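Local coordinates for MmcQ/YjbR family DNA-binding protein (Pseudomonas syringae pv. tomato, PDB 3H9X) that probably binds DNA through a double-wing motif, as a small alpha-beta member of the MmcQ/YjbR family, at residues Q5-A10 with A29-S34; D19-K24 with D37-L42; V61-V66 with Y84-E89; E69-L74 with H90-L95. All coordinates share one frame; numbering follows the deposited sequence.

Contact 1. Residues Q5-A10 with A29-S34; sequences QFIDYA and AVFRHS
Phe6 and Phe31 reach toward each other from opposite directions and meet in a T-shaped (edge-to-face) pair. The edge of Phe6 points at a face of Phe31, with ring centroids 5.1 Å apart and planes at 84°. Most of the touching falls to one corner: Phe6 CE1 lies 3.4 Å from Phe31 CE1 and equally close to Phe31 CZ, so it sits over the outer end of the Phe31 ring and not over its middle. The Phe6 CB does not aim at the strand; a CG running anti to the helix backbone N (chi1 170°) brings the ring across. These residues join helix 3-13 to strand 29-32, an outermost strand of an antiparallel sheet; the axes of the two segments run 21° from parallel and 10.9 Å apart, a gap that the two rings bridge. One turn after Phe6, the methyl of Ala10 comes to the Phe31 ring obliquely, with Ala10 CB 3.5 Å from Phe31 CE2. Ile7 adds a looser contact at the far end, its CB 4.2 Å from Phe31 CZ, before the rest of its side chain turns away. Phe31 also packs on Tyr40 and Ala41 of the neighbouring strand, and Phe6 on Met1.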
# COMPACT_ATOMS: atom_id res chain seq x y z
N GLN A 5 12.39 0.38 3.86
CA GLN A 5 11.94 -0.06 5.18
C GLN A 5 10.67 -0.89 5.12
O GLN A 5 10.45 -1.75 5.97
CB GLN A 5 11.71 1.15 6.08
CG GLN A 5 12.90 2.06 6.17
CD GLN A 5 12.57 3.34 6.88
OE1 GLN A 5 11.51 3.94 6.65
NE2 GLN A 5 13.46 3.79 7.75
N PHE A 6 9.84 -0.60 4.13
CA PHE A 6 8.60 -1.32 3.94
C PHE A 6 8.83 -2.75 3.48
O PHE A 6 8.41 -3.67 4.16
CB PHE A 6 7.71 -0.59 2.93
CG PHE A 6 6.52 -1.39 2.50
CD1 PHE A 6 6.58 -2.25 1.41
CD2 PHE A 6 5.34 -1.34 3.25
CE1 PHE A 6 5.50 -3.06 1.08
CE2 PHE A 6 4.26 -2.14 2.92
CZ PHE A 6 4.34 -3.00 1.84
N ILE A 7 9.50 -2.95 2.34
CA ILE A 7 9.72 -4.32 1.85
C ILE A 7 10.45 -5.17 2.90
O ILE A 7 10.29 -6.40 2.94
CB ILE A 7 10.50 -4.38 0.49
CG1 ILE A 7 11.99 -4.55 0.73
CG2 ILE A 7 10.21 -3.16 -0.35
CD1 ILE A 7 12.46 -6.00 0.68
N ASP A 8 11.24 -4.52 3.74
CA ASP A 8 11.97 -5.23 4.78
C ASP A 8 10.99 -5.65 5.88
O ASP A 8 11.00 -6.80 6.31
CB ASP A 8 13.06 -4.35 5.37
CG ASP A 8 14.25 -4.18 4.44
OD1 ASP A 8 15.10 -3.30 4.72
OD2 ASP A 8 14.33 -4.91 3.43
N TYR A 9 10.14 -4.73 6.32
CA TYR A 9 9.20 -5.09 7.37
C TYR A 9 8.34 -6.29 6.96
O TYR A 9 8.08 -7.17 7.77
CB TYR A 9 8.33 -3.88 7.72
CG TYR A 9 7.19 -4.19 8.67
CD1 TYR A 9 5.95 -4.58 8.20
CD2 TYR A 9 7.35 -4.05 10.05
CE1 TYR A 9 4.89 -4.81 9.06
CE2 TYR A 9 6.29 -4.29 10.93
CZ TYR A 9 5.07 -4.66 10.43
OH TYR A 9 4.02 -4.88 11.28
N ALA A 10 7.93 -6.33 5.70
CA ALA A 10 7.10 -7.42 5.20
C ALA A 10 7.84 -8.75 5.23
O ALA A 10 7.26 -9.78 5.58
CB ALA A 10 6.65 -7.13 3.78
N ALA A 29 5.41 -3.64 -6.96
CA ALA A 29 5.63 -4.92 -6.30
C ALA A 29 4.41 -5.28 -5.47
O ALA A 29 3.88 -4.44 -4.76
CB ALA A 29 6.84 -4.84 -5.40
N VAL A 30 3.96 -6.53 -5.57
CA VAL A 30 2.80 -6.97 -4.79
C VAL A 30 3.23 -7.93 -3.68
O VAL A 30 4.26 -8.58 -3.78
CB VAL A 30 1.68 -7.64 -5.68
CG1 VAL A 30 1.31 -6.74 -6.83
CG2 VAL A 30 2.12 -8.99 -6.18
N PHE A 31 2.44 -7.98 -2.62
CA PHE A 31 2.73 -8.87 -1.50
C PHE A 31 1.50 -9.72 -1.27
O PHE A 31 0.42 -9.20 -0.98
CB PHE A 31 3.05 -8.07 -0.24
CG PHE A 31 4.31 -7.26 -0.35
CD1 PHE A 31 4.37 -6.18 -1.22
CD2 PHE A 31 5.44 -7.60 0.39
CE1 PHE A 31 5.54 -5.45 -1.36
CE2 PHE A 31 6.62 -6.87 0.26
CZ PHE A 31 6.67 -5.79 -0.62
N ARG A 32 1.65 -11.04 -1.41
CA ARG A 32 0.51 -11.93 -1.21
C ARG A 32 0.85 -13.11 -0.32
O ARG A 32 2.00 -13.29 0.09
CB ARG A 32 -0.00 -12.44 -2.55
CG ARG A 32 0.96 -13.33 -3.29
CD ARG A 32 1.58 -12.62 -4.47
NE ARG A 32 2.39 -13.54 -5.27
CZ ARG A 32 1.89 -14.56 -5.96
NH1 ARG A 32 2.70 -15.36 -6.65
NH2 ARG A 32 0.59 -14.79 -5.97
N HIS A 33 -0.17 -13.90 -0.02
CA HIS A 33 -0.02 -15.09 0.81
C HIS A 33 0.38 -16.26 -0.07
O HIS A 33 0.03 -16.30 -1.25
CB HIS A 33 -1.32 -15.46 1.52
CG HIS A 33 -1.83 -14.41 2.46
ND1 HIS A 33 -2.60 -13.35 2.04
CD2 HIS A 33 -1.70 -14.28 3.80
CE1 HIS A 33 -2.92 -12.61 3.08
NE2 HIS A 33 -2.40 -13.15 4.17
N SER A 34 1.09 -17.22 0.50
CA SER A 34 1.52 -18.39 -0.25
C SER A 34 0.33 -19.33 -0.42
O SER A 34 0.31 -20.17 -1.33
CB SER A 34 2.67 -19.08 0.48
OG SER A 34 3.28 -20.05 -0.35

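Contact 2. Residues D19-K24 with D37-L42; sequences DHPWEK and DKWYAL
Trp39, the first residue of strand 39-47, meets Pro21 and Trp22 of the loop that precedes strand 29-32. Its CG stands beside the backbone N (chi1 -63°), and the six-membered half of the indole is what extends to the loop. There Trp39 CH2 lies 3.5 Å from Trp22 CH2, and the six-membered rings meet obliquely, their planes at 75° and their centroids 5.6 Å apart. Pro21 joins from the same loop, its CG 4.3 Å from Trp39 CZ2, while its CB packs over one face of the Trp22 indole. The next two residues, Tyr40 and Ala41, pair with Phe31 of strand 29-32. Leu42 is the next to touch the loop: the side chain crosses Trp22 at about a right angle and sets CD2 4.1 Å from Trp22 CZ3. No hydrogen bond links the two segments, so apolar contact alone joins them. Beyond them, Val30 touches both tryptophans, and Met86 packs on Trp39 and Leu42. Tyr40 and Ala41 together face Phe31, which makes a classic beta bulge in the antiparallel pairing of strands 29-32 and 39-47, with the tryptophan pair on the face that also carries Met86.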
# COMPACT_ATOMS: atom_id res chain seq x y z
N ASP A 19 6.82 -9.66 -5.08
CA ASP A 19 6.61 -10.14 -6.44
C ASP A 19 6.48 -8.98 -7.41
O ASP A 19 6.07 -7.89 -7.03
CB ASP A 19 5.35 -10.98 -6.50
CG ASP A 19 5.65 -12.39 -6.89
OD1 ASP A 19 6.21 -12.57 -8.00
OD2 ASP A 19 5.34 -13.30 -6.10
N HIS A 20 6.84 -9.20 -8.67
CA HIS A 20 6.77 -8.15 -9.66
C HIS A 20 6.07 -8.68 -10.88
O HIS A 20 6.70 -9.14 -11.83
CB HIS A 20 8.18 -7.69 -10.03
CG HIS A 20 9.02 -7.34 -8.84
ND1 HIS A 20 8.84 -6.18 -8.12
CD2 HIS A 20 9.96 -8.05 -8.18
CE1 HIS A 20 9.64 -6.20 -7.07
NE2 HIS A 20 10.33 -7.32 -7.08
N PRO A 21 4.73 -8.63 -10.88
CA PRO A 21 3.89 -9.12 -11.97
C PRO A 21 4.05 -8.37 -13.28
O PRO A 21 4.01 -8.98 -14.34
CB PRO A 21 2.48 -8.96 -11.42
CG PRO A 21 2.67 -9.09 -9.95
CD PRO A 21 3.90 -8.25 -9.73
N TRP A 22 4.21 -7.06 -13.19
CA TRP A 22 4.34 -6.19 -14.37
C TRP A 22 5.76 -6.05 -14.89
O TRP A 22 6.64 -5.57 -14.19
CB TRP A 22 3.80 -4.80 -14.06
CG TRP A 22 2.38 -4.80 -13.66
CD1 TRP A 22 1.29 -4.79 -14.49
CD2 TRP A 22 1.87 -4.86 -12.33
NE1 TRP A 22 0.13 -4.84 -13.75
CE2 TRP A 22 0.46 -4.88 -12.42
CE3 TRP A 22 2.47 -4.90 -11.06
CZ2 TRP A 22 -0.36 -4.94 -11.29
CZ3 TRP A 22 1.65 -4.96 -9.94
CH2 TRP A 22 0.26 -4.98 -10.07
N GLU A 23 5.95 -6.46 -16.13
CA GLU A 23 7.25 -6.38 -16.76
C GLU A 23 7.57 -4.93 -17.06
O GLU A 23 8.70 -4.48 -16.90
CB GLU A 23 7.24 -7.20 -18.06
CG GLU A 23 6.16 -6.77 -19.09
CD GLU A 23 4.71 -7.14 -18.70
OE1 GLU A 23 4.34 -8.33 -18.79
OE2 GLU A 23 3.95 -6.22 -18.30
N LYS A 24 6.55 -4.20 -17.50
CA LYS A 24 6.66 -2.79 -17.85
C LYS A 24 7.03 -1.91 -16.66
O LYS A 24 7.67 -0.88 -16.83
CB LYS A 24 5.34 -2.31 -18.47
CG LYS A 24 5.07 -2.84 -19.89
CD LYS A 24 3.57 -2.84 -20.23
CE LYS A 24 2.89 -1.46 -20.08
NZ LYS A 24 3.24 -0.46 -21.14
N ASP A 37 -2.72 -16.92 -2.57
CA ASP A 37 -2.13 -15.99 -3.52
C ASP A 37 -2.88 -14.65 -3.54
O ASP A 37 -2.88 -13.94 -4.55
CB ASP A 37 -2.12 -16.61 -4.92
CG ASP A 37 -1.32 -17.91 -5.00
OD1 ASP A 37 -1.33 -18.55 -6.08
OD2 ASP A 37 -0.68 -18.29 -3.99
N LYS A 38 -3.52 -14.30 -2.43
CA LYS A 38 -4.25 -13.04 -2.36
C LYS A 38 -3.34 -11.87 -1.98
O LYS A 38 -2.58 -11.95 -1.00
CB LYS A 38 -5.42 -13.13 -1.38
CG LYS A 38 -6.54 -14.04 -1.83
CD LYS A 38 -7.79 -13.86 -0.99
CE LYS A 38 -8.91 -14.76 -1.51
NZ LYS A 38 -10.26 -14.40 -0.97
N TRP A 39 -3.41 -10.80 -2.76
CA TRP A 39 -2.62 -9.60 -2.55
C TRP A 39 -3.11 -8.90 -1.30
O TRP A 39 -4.31 -8.76 -1.11
CB TRP A 39 -2.78 -8.63 -3.72
CG TRP A 39 -2.30 -9.14 -5.03
CD1 TRP A 39 -1.86 -10.42 -5.32
CD2 TRP A 39 -2.18 -8.40 -6.24
NE1 TRP A 39 -1.48 -10.49 -6.63
CE2 TRP A 39 -1.67 -9.27 -7.23
CE3 TRP A 39 -2.46 -7.06 -6.60
CZ2 TRP A 39 -1.43 -8.86 -8.54
CZ3 TRP A 39 -2.22 -6.66 -7.90
CH2 TRP A 39 -1.71 -7.55 -8.85
N TYR A 40 -2.18 -8.43 -0.46
CA TYR A 40 -2.57 -7.72 0.74
C TYR A 40 -1.79 -6.41 0.83
O TYR A 40 -1.97 -5.63 1.76
CB TYR A 40 -2.34 -8.61 1.98
CG TYR A 40 -0.89 -8.86 2.36
CD1 TYR A 40 -0.16 -7.92 3.08
CD2 TYR A 40 -0.25 -10.05 1.99
CE1 TYR A 40 1.18 -8.14 3.44
CE2 TYR A 40 1.10 -10.28 2.34
CZ TYR A 40 1.80 -9.32 3.06
OH TYR A 40 3.13 -9.51 3.39
N ALA A 41 -0.96 -6.17 -0.18
CA ALA A 41 -0.12 -4.98 -0.26
C ALA A 41 0.38 -4.75 -1.69
O ALA A 41 0.90 -5.67 -2.33
CB ALA A 41 1.07 -5.13 0.69
N LEU A 42 0.22 -3.52 -2.19
CA LEU A 42 0.65 -3.14 -3.53
C LEU A 42 1.58 -1.93 -3.45
O LEU A 42 1.15 -0.81 -3.17
CB LEU A 42 -0.56 -2.76 -4.39
CG LEU A 42 -0.60 -3.07 -5.89
CD1 LEU A 42 -1.63 -2.14 -6.52
CD2 LEU A 42 0.74 -2.88 -6.56

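Contact 3. Residues V61-V66 with Y84-E89; sequences VIDLKV and YHMNKE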
# COMPACT_ATOMS: atom_id res chain seq x y z
N VAL A 61 3.95 4.79 -3.01
CA VAL A 61 2.75 4.51 -2.23
C VAL A 61 2.50 3.00 -2.10
O VAL A 61 3.01 2.21 -2.88
CB VAL A 61 1.49 5.20 -2.89
CG1 VAL A 61 1.81 6.66 -3.19
CG2 VAL A 61 1.08 4.49 -4.19
N ILE A 62 1.74 2.61 -1.07
CA ILE A 62 1.39 1.21 -0.90
C ILE A 62 -0.12 1.15 -0.78
O ILE A 62 -0.74 2.01 -0.15
CB ILE A 62 1.97 0.56 0.35
CG1 ILE A 62 1.67 1.42 1.57
CG2 ILE A 62 3.45 0.28 0.15
CD1 ILE A 62 1.94 0.75 2.87
N ASP A 63 -0.71 0.14 -1.40
CA ASP A 63 -2.15 -0.06 -1.35
C ASP A 63 -2.41 -1.19 -0.39
O ASP A 63 -1.77 -2.24 -0.46
CB ASP A 63 -2.68 -0.38 -2.74
CG ASP A 63 -3.01 0.88 -3.51
OD1 ASP A 63 -2.33 1.91 -3.32
OD2 ASP A 63 -3.95 0.84 -4.33
N LEU A 64 -3.36 -0.94 0.50
CA LEU A 64 -3.74 -1.88 1.55
C LEU A 64 -5.24 -2.10 1.54
O LEU A 64 -5.99 -1.20 1.18
CB LEU A 64 -3.28 -1.34 2.91
CG LEU A 64 -1.90 -1.73 3.46
CD1 LEU A 64 -0.86 -1.79 2.36
CD2 LEU A 64 -1.50 -0.74 4.54
N LYS A 65 -5.69 -3.28 1.93
CA LYS A 65 -7.12 -3.57 1.95
C LYS A 65 -7.70 -3.27 3.32
O LYS A 65 -7.10 -3.57 4.34
CB LYS A 65 -7.36 -5.04 1.60
CG LYS A 65 -8.80 -5.43 1.32
CD LYS A 65 -8.87 -6.94 1.06
CE LYS A 65 -9.70 -7.29 -0.18
NZ LYS A 65 -11.09 -6.74 -0.12
N VAL A 66 -8.87 -2.65 3.34
CA VAL A 66 -9.49 -2.33 4.61
C VAL A 66 -10.96 -2.66 4.54
O VAL A 66 -11.47 -3.04 3.48
CB VAL A 66 -9.32 -0.83 4.96
CG1 VAL A 66 -7.83 -0.46 4.95
CG2 VAL A 66 -10.07 0.03 3.99
N TYR A 84 -5.61 3.68 -5.60
CA TYR A 84 -5.13 3.91 -6.95
C TYR A 84 -4.89 2.56 -7.61
O TYR A 84 -4.14 1.73 -7.09
CB TYR A 84 -3.82 4.69 -6.91
CG TYR A 84 -3.25 4.94 -8.28
CD1 TYR A 84 -3.84 5.85 -9.15
CD2 TYR A 84 -2.12 4.24 -8.72
CE1 TYR A 84 -3.33 6.06 -10.42
CE2 TYR A 84 -1.61 4.44 -10.00
CZ TYR A 84 -2.22 5.35 -10.84
OH TYR A 84 -1.74 5.52 -12.11
N HIS A 85 -5.51 2.35 -8.77
CA HIS A 85 -5.41 1.10 -9.53
C HIS A 85 -6.05 -0.09 -8.82
O HIS A 85 -5.86 -1.24 -9.22
CB HIS A 85 -3.95 0.74 -9.86
CG HIS A 85 -3.44 1.34 -11.14
ND1 HIS A 85 -2.33 0.84 -11.79
CD2 HIS A 85 -3.84 2.41 -11.85
CE1 HIS A 85 -2.06 1.60 -12.84
NE2 HIS A 85 -2.97 2.56 -12.90
N MSE A 86 -6.81 0.18 -7.76
CA MSE A 86 -7.49 -0.87 -7.04
C MSE A 86 -8.89 -0.39 -6.76
O MSE A 86 -9.20 0.78 -6.99
CB MSE A 86 -6.77 -1.18 -5.73
CG MSE A 86 -5.36 -1.75 -5.91
SE MSE A 86 -5.37 -3.53 -6.68
CE MSE A 86 -5.22 -4.56 -5.04
N ASN A 87 -9.74 -1.29 -6.26
CA ASN A 87 -11.13 -0.96 -5.96
C ASN A 87 -11.22 0.04 -4.82
O ASN A 87 -10.76 -0.22 -3.71
CB ASN A 87 -11.88 -2.24 -5.60
CG ASN A 87 -13.34 -2.00 -5.40
OD1 ASN A 87 -13.77 -1.40 -4.41
ND2 ASN A 87 -14.14 -2.45 -6.36
N LYS A 88 -11.84 1.18 -5.09
CA LYS A 88 -11.92 2.22 -4.07
C LYS A 88 -12.76 1.94 -2.81
O LYS A 88 -12.52 2.55 -1.76
CB LYS A 88 -12.36 3.53 -4.73
CG LYS A 88 -11.57 3.90 -5.99
CD LYS A 88 -11.35 5.41 -6.04
CE LYS A 88 -11.15 5.97 -7.47
NZ LYS A 88 -12.43 6.02 -8.33
N GLU A 89 -13.72 1.03 -2.90
CA GLU A 89 -14.55 0.72 -1.75
C GLU A 89 -13.91 -0.29 -0.80
O GLU A 89 -14.37 -0.50 0.33
CB GLU A 89 -15.91 0.19 -2.22
CG GLU A 89 -16.74 1.23 -2.92
CD GLU A 89 -17.93 0.63 -3.64
OE1 GLU A 89 -18.74 -0.06 -2.98
OE2 GLU A 89 -18.04 0.85 -4.87
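The extended backbone of strand 58-65 passes the irregular loop 84-89 without any hydrogen bond between the two segments, the closest approach of their CA atoms being 7.5 Å, from Asp63 to Tyr84. Asp63 carries the contact from the strand side. Its CB aims at the loop, and one carboxylate oxygen, OD2, does the touching, lying against Met86 CG. The same OD2 also comes near Tyr84 O, two acceptors whose closeness is doubtful. The other oxygen, OD1, is satisfied by a hydrogen bond with Thr93 OG1, and that hydroxyl also bonds to Tyr84 N, so Thr93 ties the buried carboxylate to the start of the loop. Met86, modelled as selenomethionine, crosses Asp63 obliquely with its CB and CG against the carboxylate; bends at chi2 (-68°) and chi3 carry the selenium end onward, and its terminal CE packs on Trp39. Further along, Asn87 OD1 accepts from Glu89 N at 2.9 Å, an Asx turn that folds the loop back before strand 91-95. Strand 58-65 is the middle strand of the sheet, hydrogen-bonded to 39-47 through Leu42 and to 91-95 through Ile92 and Val94; helix 102-115 packs on Ile62 and Leu64, on the face turned from Asp63, and the loop lies across the other face.

Contact 4. Residues E69-L74 with H90-L95; sequences ELVGSL and HWITVL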
# COMPACT_ATOMS: atom_id res chain seq x y z
N GLU A 69 -16.34 0.04 5.70
CA GLU A 69 -16.87 1.09 6.57
C GLU A 69 -15.77 1.98 7.15
O GLU A 69 -16.05 2.95 7.85
CB GLU A 69 -17.72 0.49 7.71
CG GLU A 69 -16.96 -0.21 8.84
CD GLU A 69 -16.78 -1.71 8.61
OE1 GLU A 69 -16.43 -2.41 9.58
OE2 GLU A 69 -16.98 -2.18 7.47
N LEU A 70 -14.51 1.65 6.85
CA LEU A 70 -13.39 2.44 7.34
C LEU A 70 -12.72 3.28 6.25
O LEU A 70 -11.94 4.18 6.55
CB LEU A 70 -12.35 1.53 7.99
CG LEU A 70 -12.84 0.82 9.25
CD1 LEU A 70 -11.80 -0.17 9.70
CD2 LEU A 70 -13.13 1.84 10.35
N VAL A 71 -13.02 2.98 4.99
CA VAL A 71 -12.42 3.71 3.88
C VAL A 71 -12.71 5.21 3.94
O VAL A 71 -11.84 6.03 3.65
CB VAL A 71 -12.90 3.17 2.53
CG1 VAL A 71 -12.29 3.97 1.40
CG2 VAL A 71 -12.50 1.72 2.40
N GLY A 72 -13.94 5.55 4.31
CA GLY A 72 -14.33 6.95 4.40
C GLY A 72 -13.56 7.71 5.46
O GLY A 72 -13.08 8.81 5.19
N SER A 73 -13.44 7.13 6.65
CA SER A 73 -12.73 7.74 7.78
C SER A 73 -11.20 7.77 7.60
O SER A 73 -10.55 8.77 7.90
CB SER A 73 -13.08 7.00 9.07
OG SER A 73 -12.90 5.61 8.92
N LEU A 74 -10.63 6.67 7.13
CA LEU A 74 -9.20 6.61 6.89
C LEU A 74 -8.79 7.67 5.89
O LEU A 74 -7.88 8.45 6.16
CB LEU A 74 -8.81 5.23 6.36
CG LEU A 74 -8.08 4.28 7.32
CD1 LEU A 74 -8.83 4.19 8.64
CD2 LEU A 74 -7.95 2.90 6.68
N HIS A 90 -12.82 -0.91 -1.25
CA HIS A 90 -12.13 -1.90 -0.44
C HIS A 90 -10.64 -1.61 -0.22
O HIS A 90 -10.03 -2.17 0.71
CB HIS A 90 -12.28 -3.27 -1.07
CG HIS A 90 -13.67 -3.81 -0.98
ND1 HIS A 90 -14.16 -4.41 0.15
CD2 HIS A 90 -14.69 -3.79 -1.88
CE1 HIS A 90 -15.43 -4.75 -0.05
NE2 HIS A 90 -15.77 -4.38 -1.27
N TRP A 91 -10.07 -0.75 -1.06
CA TRP A 91 -8.66 -0.43 -0.92
C TRP A 91 -8.37 1.02 -0.57
O TRP A 91 -9.20 1.91 -0.75
CB TRP A 91 -7.88 -0.84 -2.19
CG TRP A 91 -7.83 -2.36 -2.39
CD1 TRP A 91 -8.86 -3.15 -2.82
CD2 TRP A 91 -6.75 -3.24 -2.06
NE1 TRP A 91 -8.49 -4.47 -2.78
CE2 TRP A 91 -7.20 -4.56 -2.31
CE3 TRP A 91 -5.45 -3.06 -1.57
CZ2 TRP A 91 -6.39 -5.68 -2.10
CZ3 TRP A 91 -4.64 -4.18 -1.36
CH2 TRP A 91 -5.12 -5.47 -1.62
N ILE A 92 -7.16 1.22 -0.04
CA ILE A 92 -6.65 2.49 0.43
C ILE A 92 -5.24 2.65 -0.09
O ILE A 92 -4.52 1.67 -0.23
CB ILE A 92 -6.63 2.47 1.97
CG1 ILE A 92 -8.00 2.85 2.48
CG2 ILE A 92 -5.63 3.42 2.53
CD1 ILE A 92 -8.39 4.22 2.00
N THR A 93 -4.85 3.89 -0.38
CA THR A 93 -3.50 4.14 -0.88
C THR A 93 -2.78 4.98 0.16
O THR A 93 -3.18 6.11 0.42
CB THR A 93 -3.51 4.91 -2.24
OG1 THR A 93 -4.01 4.06 -3.27
CG2 THR A 93 -2.10 5.37 -2.61
N VAL A 94 -1.72 4.44 0.76
CA VAL A 94 -0.97 5.18 1.77
C VAL A 94 0.31 5.71 1.16
O VAL A 94 1.07 4.99 0.52
CB VAL A 94 -0.64 4.31 3.03
CG1 VAL A 94 0.09 5.16 4.06
CG2 VAL A 94 -1.91 3.76 3.64
N LEU A 95 0.54 7.00 1.36
CA LEU A 95 1.72 7.64 0.81
C LEU A 95 2.95 7.40 1.69
O LEU A 95 2.95 7.77 2.87
CB LEU A 95 1.42 9.13 0.65
CG LEU A 95 2.46 10.04 0.03
CD1 LEU A 95 3.40 10.53 1.11
CD2 LEU A 95 3.20 9.30 -1.08
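Two donors grip Leu70 O, and together they shape the short helical turn that lays Val71 and Leu74 on Ile92. The backbone N of Leu74 bonds to Leu70 O at 2.9 Å, closing the turn. Ser73 OG, also 2.9 Å from Leu70 O, comes from above the carbonyl plane, 36° out of it, and is not directed along a lone pair. With the Leu70 carbonyl held twice, the turn presents two apolar side chains to the strand. Val71 and Ile92 slide past each other in opposite directions: Val71 CG1 lies 4.0 Å from Ile92 CD1, the methyl at the very end of the isoleucine. That valine methyl runs anti to the backbone N (chi1 178°), and it also lies 4.3 Å from the carbonyl oxygen of Trp91. Leu74, one turn later, aims its CB at the strand and meets the isoleucine nearer its root, with Leu74 CD2 4.2 Å from Ile92 CG1. Ile92 is thus touched at two levels of one side chain, by residues three apart on the helix, and no hydrogen bond crosses between the segments. Neighbours complete this apolar patch: Val66 touches both Val71 and Ile92, while Ile80 and Arg75 also meet Ile92. Trp91 sends its side chain away from the helix, to Ala83 and Met86. Ile92 therefore faces the side of the sheet that bears helices 71-74 and 102-115, and Trp91 the side crossed by loop 84-89, in an antiparallel alpha-beta fold consistent with a double-wing DNA-binding motif.

In the fold
From the N terminus, helix 3-13 runs into a long loop, and contact 1 closes that loop by joining the helix to strand 29-32. Contact 2 opens inside this interval and ends beyond it, at strand 39-47, so contacts 1 and 2 cross; backbone bonds between those two strands join them. Contacts 3 and 4 follow in series and cross each other in the same way: contact 3 brings the loop after strand 80-82 back to strand 58-65, and contact 4 ties helix 71-74 to strand 91-95. Backbone pairing of strands 39-47 and 58-65 links contact 2 to contact 3. Contacts 1 and 4 lie on the helix-bearing face, contacts 2 and 3 on the other.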